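Local coordinates for dipicolinate synthase subunit B (Bacillus halodurans, PDB 3LQK), which probably serves as the flavoprotein-family subunit of the synthase that makes dipicolinate, a compound stored in bacterial spores, at residues M173-L176 with P177-E181. Numbering follows the deposited sequence.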
loop_
_atom_site.group_PDB
_atom_site.type_symbol
_atom_site.label_atom_id
_atom_site.label_comp_id
_atom_site.label_asym_id
_atom_site.label_seq_id
_atom_site.Cartn_x
_atom_site.Cartn_y
_atom_site.Cartn_z
HETATM N N MSE A 173 -15.219 9.949 23.051
HETATM C CA MSE A 173 -15.231 8.754 23.887
HETATM C C MSE A 173 -16.606 8.465 24.465
HETATM O O MSE A 173 -16.916 7.297 24.732
HETATM C CB MSE A 173 -14.227 8.885 25.025
HETATM C CG MSE A 173 -12.726 8.911 24.559
HETATM SE SE MSE A 173 -12.346 7.418 23.291
HETATM C CE MSE A 173 -10.538 7.976 22.890
ATOM N N GLU A 174 -17.407 9.507 24.655
ATOM C CA GLU A 174 -18.805 9.305 25.083
ATOM C C GLU A 174 -19.632 8.446 24.172
ATOM O O GLU A 174 -20.637 7.881 24.635
ATOM C CB GLU A 174 -19.600 10.627 25.163
ATOM C CG GLU A 174 -19.142 11.518 26.206
ATOM C CD GLU A 174 -19.905 12.896 26.237
ATOM O OE1 GLU A 174 -20.697 13.237 25.295
ATOM O OE2 GLU A 174 -19.674 13.642 27.224
ATOM N N ALA A 175 -19.287 8.389 22.888
ATOM C CA ALA A 175 -19.955 7.501 21.928
ATOM C C ALA A 175 -19.513 6.040 21.988
ATOM O O ALA A 175 -19.945 5.217 21.203
ATOM C CB ALA A 175 -19.812 8.039 20.483
ATOM N N LEU A 176 -18.694 5.678 22.936
ATOM C CA LEU A 176 -18.148 4.294 22.927
ATOM C C LEU A 176 -19.214 3.194 23.051
ATOM O O LEU A 176 -19.284 2.296 22.186
ATOM C CB LEU A 176 -17.031 4.194 23.955
ATOM C CG LEU A 176 -16.213 2.935 24.233
ATOM C CD1 LEU A 176 -14.774 3.362 24.713
ATOM C CD2 LEU A 176 -16.865 2.116 25.294
ATOM N N PRO A 177 -20.169 3.328 24.010
ATOM C CA PRO A 177 -21.147 2.267 24.126
ATOM C C PRO A 177 -22.020 2.079 22.944
ATOM O O PRO A 177 -22.320 0.975 22.562
ATOM C CB PRO A 177 -21.994 2.691 25.336
ATOM C CG PRO A 177 -21.020 3.457 26.179
ATOM C CD PRO A 177 -20.278 4.277 25.108
ATOM N N GLU A 178 -22.456 3.165 22.373
ATOM C CA GLU A 178 -23.228 3.116 21.148
ATOM C C GLU A 178 -22.446 2.444 20.014
ATOM O O GLU A 178 -23.024 1.677 19.248
ATOM C CB GLU A 178 -23.578 4.550 20.709
ATOM C CG GLU A 178 -24.576 5.271 21.599
ATOM C CD GLU A 178 -24.000 5.988 22.895
ATOM O OE1 GLU A 178 -22.788 5.853 23.228
ATOM O OE2 GLU A 178 -24.839 6.666 23.610
ATOM N N THR A 179 -21.152 2.741 19.900
ATOM C CA THR A 179 -20.301 2.120 18.886
ATOM C C THR A 179 -20.205 0.630 19.124
ATOM O O THR A 179 -20.279 -0.182 18.188
ATOM C CB THR A 179 -18.930 2.780 18.836
ATOM O OG1 THR A 179 -19.118 4.205 18.653
ATOM C CG2 THR A 179 -18.023 2.227 17.714
ATOM N N ILE A 180 -20.091 0.225 20.380
ATOM C CA ILE A 180 -20.068 -1.230 20.683
ATOM C C ILE A 180 -21.413 -1.853 20.279
ATOM O O ILE A 180 -21.441 -2.914 19.646
ATOM C CB ILE A 180 -19.733 -1.564 22.197
ATOM C CG1 ILE A 180 -18.341 -1.024 22.546
ATOM C CG2 ILE A 180 -19.777 -3.102 22.447
ATOM C CD1 ILE A 180 -17.770 -1.358 23.913
ATOM N N GLU A 181 -22.503 -1.196 20.637
ATOM C CA GLU A 181 -23.816 -1.761 20.334
ATOM C C GLU A 181 -24.014 -2.000 18.822
ATOM O O GLU A 181 -24.573 -3.046 18.409
ATOM C CB GLU A 181 -24.907 -0.859 20.829
ATOM C CG GLU A 181 -26.276 -1.464 20.785
ATOM C CD GLU A 181 -27.420 -0.415 20.690
ATOM O OE1 GLU A 181 -28.553 -0.815 20.283
ATOM O OE2 GLU A 181 -27.204 0.800 21.006
#
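The carbonyl oxygen of Ala175, at the N-cap of helix 176-184, is gripped twice by Thr179. The backbone N of Thr179 donates to Ala175 O over 3.0 Å, almost in line with the carbonyl, as the i to i+4 bond of an alpha-helix requires. Thr179 OG1 reaches the same oxygen at 2.9 Å from above the carbonyl plane, 45° out of it. The torsion that sets OG1 beside the backbone N (chi1 -54°) swings the hydroxyl back toward the preceding turn, where a buried threonine can satisfy its own polar group. One residue on, Ile180 N donates to Leu176 O at 2.9 Å, and the side chains of this pair run side by side in the same direction, with Leu176 CD2 3.8 Å from Ile180 CD1. Pro177 suits the first turn, where backbone nitrogens need no helical acceptor, so its hydrogen-less ring nitrogen costs no bond. Glu178, bent at chi2 (84°), brings OE1 to 3.3 Å from Glu174 O; both are acceptors and do not bond, but Arg30 hydrogen-bonds that carbonyl and makes a long, weak ion pair with Glu178 OE2. After strand 169-171, the helix lays Leu176 and Ile180, branched apolar residues suited to a buried face, against Val91 of strand 89-95 and Leu31 of helix 25-33, while Ala175, with its small methyl, and Thr179 cover Pro156 of strand 152-159.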